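Phosphotriesterase homology protein (Escherichia coli, PDB 1BF6) hydrolyses phosphorylated glyceryl acetates and also aromatic acetates and propionates, using two zinc ions bound within each monomer. Local coordinates at residues Y32-I35 against C36-M39; N61-F64 against M65-V68. One frame throughout, in Å; residues are numbered along the deposited sequence.

Contact 1. Residues Y32-I35 against C36-M39; sequences YAFI and CQEM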
ATOM      1  N   TYR A  32      -3.091  -9.341  17.806  1.00 12.99           N
ATOM      2  CA  TYR A  32      -3.596 -10.478  17.071  1.00 13.86           C
ATOM      3  C   TYR A  32      -5.102 -10.715  17.031  1.00 15.38           C
ATOM      4  O   TYR A  32      -5.683 -10.765  15.945  1.00 14.53           O
ATOM      5  CB  TYR A  32      -2.889 -11.745  17.534  1.00 14.79           C
ATOM      6  CG  TYR A  32      -3.196 -12.938  16.667  1.00 15.26           C
ATOM      7  CD1 TYR A  32      -2.792 -12.974  15.329  1.00 14.78           C
ATOM      8  CD2 TYR A  32      -3.893 -14.030  17.179  1.00 13.61           C
ATOM      9  CE1 TYR A  32      -3.078 -14.071  14.527  1.00 13.89           C
ATOM     10  CE2 TYR A  32      -4.181 -15.131  16.391  1.00 13.96           C
ATOM     11  CZ  TYR A  32      -3.770 -15.148  15.064  1.00 13.65           C
ATOM     12  OH  TYR A  32      -4.036 -16.253  14.296  1.00 13.52           O
ATOM     13  N   ALA A  33      -5.716 -10.925  18.194  1.00 13.93           N
ATOM     14  CA  ALA A  33      -7.156 -11.179  18.257  1.00 13.94           C
ATOM     15  C   ALA A  33      -7.953 -10.083  17.551  1.00 13.15           C
ATOM     16  O   ALA A  33      -8.809 -10.377  16.713  1.00 13.67           O
ATOM     17  CB  ALA A  33      -7.610 -11.334  19.711  1.00 11.38           C
ATOM     18  N   PHE A  34      -7.636  -8.829  17.853  1.00 12.23           N
ATOM     19  CA  PHE A  34      -8.321  -7.696  17.240  1.00 12.98           C
ATOM     20  C   PHE A  34      -8.143  -7.668  15.727  1.00 13.96           C
ATOM     21  O   PHE A  34      -9.097  -7.400  14.997  1.00 14.32           O
ATOM     22  CB  PHE A  34      -7.811  -6.376  17.807  1.00 13.17           C
ATOM     23  CG  PHE A  34      -8.119  -6.173  19.258  1.00 12.85           C
ATOM     24  CD1 PHE A  34      -9.037  -6.980  19.912  1.00 12.44           C
ATOM     25  CD2 PHE A  34      -7.496  -5.151  19.964  1.00 15.24           C
ATOM     26  CE1 PHE A  34      -9.330  -6.771  21.247  1.00 13.49           C
ATOM     27  CE2 PHE A  34      -7.782  -4.932  21.303  1.00 15.57           C
ATOM     28  CZ  PHE A  34      -8.700  -5.745  21.942  1.00 14.47           C
ATOM     29  N   ILE A  35      -6.917  -7.908  15.258  1.00 13.09           N
ATOM     30  CA  ILE A  35      -6.648  -7.891  13.821  1.00 11.67           C
ATOM     31  C   ILE A  35      -7.391  -9.023  13.114  1.00 10.24           C
ATOM     32  O   ILE A  35      -7.954  -8.804  12.047  1.00 11.70           O
ATOM     33  CB  ILE A  35      -5.108  -7.837  13.496  1.00 12.67           C
ATOM     34  CG1 ILE A  35      -4.740  -6.354  13.206  1.00 13.52           C
ATOM     35  CG2 ILE A  35      -4.781  -8.686  12.265  1.00 10.93           C
ATOM     36  CD1 ILE A  35      -5.895  -5.426  12.740  1.00 17.16           C
ATOM     37  N   CYS A  36      -7.442 -10.203  13.729  1.00  9.33           N
ATOM     38  CA  CYS A  36      -8.185 -11.332  13.166  1.00 11.50           C
ATOM     39  C   CYS A  36      -9.684 -10.994  13.077  1.00 12.90           C
ATOM     40  O   CYS A  36     -10.342 -11.328  12.095  1.00 12.69           O
ATOM     41  CB  CYS A  36      -8.010 -12.586  14.019  1.00 11.58           C
ATOM     42  SG  CYS A  36      -6.429 -13.424  13.808  1.00 14.53           S
ATOM     43  N   GLN A  37     -10.223 -10.333  14.102  1.00 13.12           N
ATOM     44  CA  GLN A  37     -11.640  -9.958  14.104  1.00 13.76           C
ATOM     45  C   GLN A  37     -11.922  -8.970  12.971  1.00 14.22           C
ATOM     46  O   GLN A  37     -12.950  -9.077  12.289  1.00 13.96           O
ATOM     47  CB  GLN A  37     -12.041  -9.359  15.462  1.00 15.00           C
ATOM     48  CG  GLN A  37     -12.112 -10.392  16.597  1.00 20.13           C
ATOM     49  CD  GLN A  37     -11.902  -9.790  17.995  1.00 24.72           C
ATOM     50  OE1 GLN A  37     -12.181  -8.607  18.245  1.00 25.95           O
ATOM     51  NE2 GLN A  37     -11.395 -10.609  18.911  1.00 26.27           N
ATOM     52  N   GLU A  38     -10.994  -8.037  12.748  1.00 11.00           N
ATOM     53  CA  GLU A  38     -11.131  -7.048  11.681  1.00  9.76           C
ATOM     54  C   GLU A  38     -11.109  -7.721  10.306  1.00 10.11           C
ATOM     55  O   GLU A  38     -11.782  -7.272   9.382  1.00 11.23           O
ATOM     56  CB  GLU A  38     -10.006  -6.018  11.761  1.00 10.87           C
ATOM     57  CG  GLU A  38     -10.014  -5.170  13.040  1.00 10.89           C
ATOM     58  CD  GLU A  38     -10.842  -3.894  12.929  1.00 12.42           C
ATOM     59  OE1 GLU A  38     -11.373  -3.581  11.840  1.00 11.28           O
ATOM     60  OE2 GLU A  38     -10.937  -3.173  13.946  1.00 14.81           O
ATOM     61  N   MET A  39     -10.327  -8.790  10.167  1.00 11.10           N
ATOM     62  CA  MET A  39     -10.248  -9.494   8.885  1.00  9.98           C
ATOM     63  C   MET A  39     -11.547 -10.251   8.645  1.00 11.26           C
ATOM     64  O   MET A  39     -12.020 -10.313   7.519  1.00 13.28           O
ATOM     65  CB  MET A  39      -9.027 -10.426   8.822  1.00 10.07           C
ATOM     66  CG  MET A  39      -7.671  -9.699   8.876  1.00  6.84           C
ATOM     67  SD  MET A  39      -7.392  -8.432   7.617  1.00 10.47           S
ATOM     68  CE  MET A  39      -7.533  -6.886   8.595  1.00 11.58           C
TER
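Cys36 N to Tyr32 O, Gln37 N to Ala33 O, Glu38 N to Phe34 O and Met39 N to Ile35 O form four successive i to i+4 hydrogen bonds. The bond from Cys36 N to Tyr32 O is 2.9 Å long and fairly straight. One turn apart on this backbone, Tyr32 and Cys36 make the closest side-chain contact. With CG anti to the backbone N (chi1 -171°), the tyrosine ring is carried forward along the helix, toward the next turn, where Cys36 SG settles over one of its faces. The sulfur lies 3.6 Å from the ring centroid and is offset toward the phenol end, where SG comes within 3.4 Å of Tyr32 CZ. This is a sulfur-aromatic contact in the first turns of helix 32-44, on the side that meets helix 62-72, so the ring sits between its own helix and the next one. There Tyr32 stacks edge-to-face with Phe64, and its hydroxyl makes a weak hydrogen bond to the backbone O of Asp67. Replacing this tyrosine by an alanine would take the ring from Cys36 SG, and would probably leave Asp67 O without its hydroxyl partner and open a gap between the two helices.

On another side of the helix, Phe34 and Gln37 run side by side and point the same way. Gln37 OE1 approaches Phe34 CD1 obliquely at 3.9 Å, the ring and amide planes being 64° apart. Ile35 and Glu38 instead cross at about a right angle, with Ile35 CD1 4.1 Å from Glu38 CG. Because the glutamate chain bends at chi2 (-90°), its carboxylate is carried away from the first turn, and OE1 forms a salt bridge with Lys250 NZ and accepts a hydrogen bond from Tyr257 N.

Contact 2. Residues N61-F64 against M65-V68; sequences NAQF and MLDV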
ATOM      1  N   ASN A  61       6.213  -9.047  10.329  1.00  7.70           N
ATOM      2  CA  ASN A  61       6.156 -10.305  11.049  1.00  9.32           C
ATOM      3  C   ASN A  61       5.420 -11.304  10.172  1.00 10.13           C
ATOM      4  O   ASN A  61       4.188 -11.409  10.231  1.00  8.48           O
ATOM      5  CB  ASN A  61       5.412 -10.125  12.372  1.00 10.55           C
ATOM      6  CG  ASN A  61       5.599 -11.289  13.314  1.00 12.24           C
ATOM      7  OD1 ASN A  61       5.770 -11.084  14.513  1.00 18.46           O
ATOM      8  ND2 ASN A  61       5.543 -12.516  12.799  1.00 11.29           N
ATOM      9  N   ALA A  62       6.183 -12.052   9.377  1.00  9.23           N
ATOM     10  CA  ALA A  62       5.625 -13.044   8.469  1.00  9.11           C
ATOM     11  C   ALA A  62       4.764 -14.096   9.169  1.00  9.70           C
ATOM     12  O   ALA A  62       3.696 -14.447   8.674  1.00 10.56           O
ATOM     13  CB  ALA A  62       6.753 -13.726   7.668  1.00 10.58           C
ATOM     14  N   GLN A  63       5.204 -14.574  10.329  1.00  8.03           N
ATOM     15  CA  GLN A  63       4.452 -15.595  11.048  1.00 10.24           C
ATOM     16  C   GLN A  63       3.065 -15.093  11.455  1.00 10.96           C
ATOM     17  O   GLN A  63       2.069 -15.804  11.306  1.00 10.65           O
ATOM     18  CB  GLN A  63       5.222 -16.084  12.271  1.00  9.81           C
ATOM     19  CG  GLN A  63       4.644 -17.343  12.854  1.00 13.48           C
ATOM     20  CD  GLN A  63       4.594 -18.472  11.845  1.00 15.18           C
ATOM     21  OE1 GLN A  63       5.627 -18.893  11.322  1.00 20.11           O
ATOM     22  NE2 GLN A  63       3.395 -18.955  11.548  1.00 14.39           N
ATOM     23  N   PHE A  64       3.020 -13.846  11.913  1.00 12.36           N
ATOM     24  CA  PHE A  64       1.783 -13.193  12.335  1.00 11.95           C
ATOM     25  C   PHE A  64       0.809 -13.158  11.168  1.00 12.62           C
ATOM     26  O   PHE A  64      -0.390 -13.397  11.341  1.00 10.93           O
ATOM     27  CB  PHE A  64       2.109 -11.767  12.774  1.00 13.41           C
ATOM     28  CG  PHE A  64       0.953 -11.026  13.387  1.00 13.48           C
ATOM     29  CD1 PHE A  64      -0.002 -10.403  12.589  1.00 14.79           C
ATOM     30  CD2 PHE A  64       0.864 -10.890  14.772  1.00 15.55           C
ATOM     31  CE1 PHE A  64      -1.026  -9.650  13.162  1.00 16.12           C
ATOM     32  CE2 PHE A  64      -0.152 -10.140  15.354  1.00 16.94           C
ATOM     33  CZ  PHE A  64      -1.092  -9.522  14.551  1.00 15.97           C
ATOM     34  N   MET A  65       1.330 -12.837   9.980  1.00 12.25           N
ATOM     35  CA  MET A  65       0.505 -12.774   8.772  1.00 12.87           C
ATOM     36  C   MET A  65       0.037 -14.170   8.351  1.00 12.99           C
ATOM     37  O   MET A  65      -1.110 -14.339   7.928  1.00 13.45           O
ATOM     38  CB  MET A  65       1.255 -12.066   7.637  1.00 11.70           C
ATOM     39  CG  MET A  65       1.610 -10.609   7.961  1.00 12.32           C
ATOM     40  SD  MET A  65       2.256  -9.643   6.587  1.00 11.66           S
ATOM     41  CE  MET A  65       3.958 -10.258   6.507  1.00 11.11           C
ATOM     42  N   LEU A  66       0.916 -15.165   8.486  1.00 12.35           N
ATOM     43  CA  LEU A  66       0.577 -16.548   8.146  1.00 12.83           C
ATOM     44  C   LEU A  66      -0.542 -17.024   9.069  1.00 13.31           C
ATOM     45  O   LEU A  66      -1.459 -17.738   8.641  1.00 12.60           O
ATOM     46  CB  LEU A  66       1.788 -17.473   8.337  1.00 14.04           C
ATOM     47  CG  LEU A  66       2.892 -17.463   7.272  1.00 15.49           C
ATOM     48  CD1 LEU A  66       4.073 -18.296   7.766  1.00 12.33           C
ATOM     49  CD2 LEU A  66       2.346 -18.012   5.949  1.00 14.80           C
ATOM     50  N   ASP A  67      -0.436 -16.637  10.341  1.00 12.93           N
ATOM     51  CA  ASP A  67      -1.416 -17.008  11.355  1.00 13.92           C
ATOM     52  C   ASP A  67      -2.767 -16.352  11.095  1.00 12.51           C
ATOM     53  O   ASP A  67      -3.799 -17.013  11.219  1.00 14.60           O
ATOM     54  CB  ASP A  67      -0.916 -16.649  12.758  1.00 13.19           C
ATOM     55  CG  ASP A  67       0.258 -17.508  13.207  1.00 15.29           C
ATOM     56  OD1 ASP A  67       0.562 -18.530  12.556  1.00 15.30           O
ATOM     57  OD2 ASP A  67       0.884 -17.152  14.221  1.00 16.18           O
ATOM     58  N   VAL A  68      -2.758 -15.061  10.749  1.00 13.74           N
ATOM     59  CA  VAL A  68      -3.995 -14.336  10.457  1.00 12.61           C
ATOM     60  C   VAL A  68      -4.722 -15.039   9.309  1.00 14.06           C
ATOM     61  O   VAL A  68      -5.922 -15.270   9.393  1.00 14.77           O
ATOM     62  CB  VAL A  68      -3.733 -12.846  10.098  1.00 12.71           C
ATOM     63  CG1 VAL A  68      -4.966 -12.222   9.462  1.00 13.29           C
ATOM     64  CG2 VAL A  68      -3.365 -12.062  11.349  1.00 11.09           C
TER
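Phe64 carries its ring obliquely past the side chain of Val68, one turn further on: CG2 of the valine is 3.8 Å from Phe64 CE1, while the backbone N of Met65 lies near the ring plane at the edge. His15 makes an edge-to-face contact with the same ring. Two further flat groups, the amide of Gln63 and the carboxylate of Asp67, stand 43° apart and are joined by a hydrogen bond of 3.0 Å from Gln63 NE2 to Asp67 OD1. The acceptor lies in the plane of the amide, but the donor reaches OD1 from above the carboxylate plane. A bend in the glutamine chain (chi2 58°) turns its amide along the helix toward Asp67 and also places Gln63 OE1 3.9 Å from Leu66 CD1. Backbone bonds underlie these contacts; Asn61, at the N-cap position, accepts one at its O from Met65 N, and the last links Val68 N to Phe64 O. Met65 sends its side chain back along the helix, CE passing 3.8 Å from Ala62 CA, and packs against Val76 and Ala78 of strand 75-80. The whole is the N-terminal part of the crossover helix in the beta-alpha-beta unit 47-52, 62-72, 75-80, a building block of the TIM barrel.

Overall arrangement
Contact 1 comes first along the chain, at the start of helix 32-44; contact 2 follows at the start of helix 62-72, with strand 47-52 between the two helices. Their centres are about 12 Å apart, on the same side of the chain's centre, and the helices pack directly: Met39 CG lies 3.7 Å from Val68 CG1, and Tyr32 CA is equally close to Phe64 CZ. Both belong to the shell of helices around the parallel strands of the barrel. Neither contains a zinc ligand: the side chains of Ile35 and Met65 lie about 8 Å from that of His13, a zinc ligand, and about 13 and 12 Å from a bound zinc ion, outside its first shell.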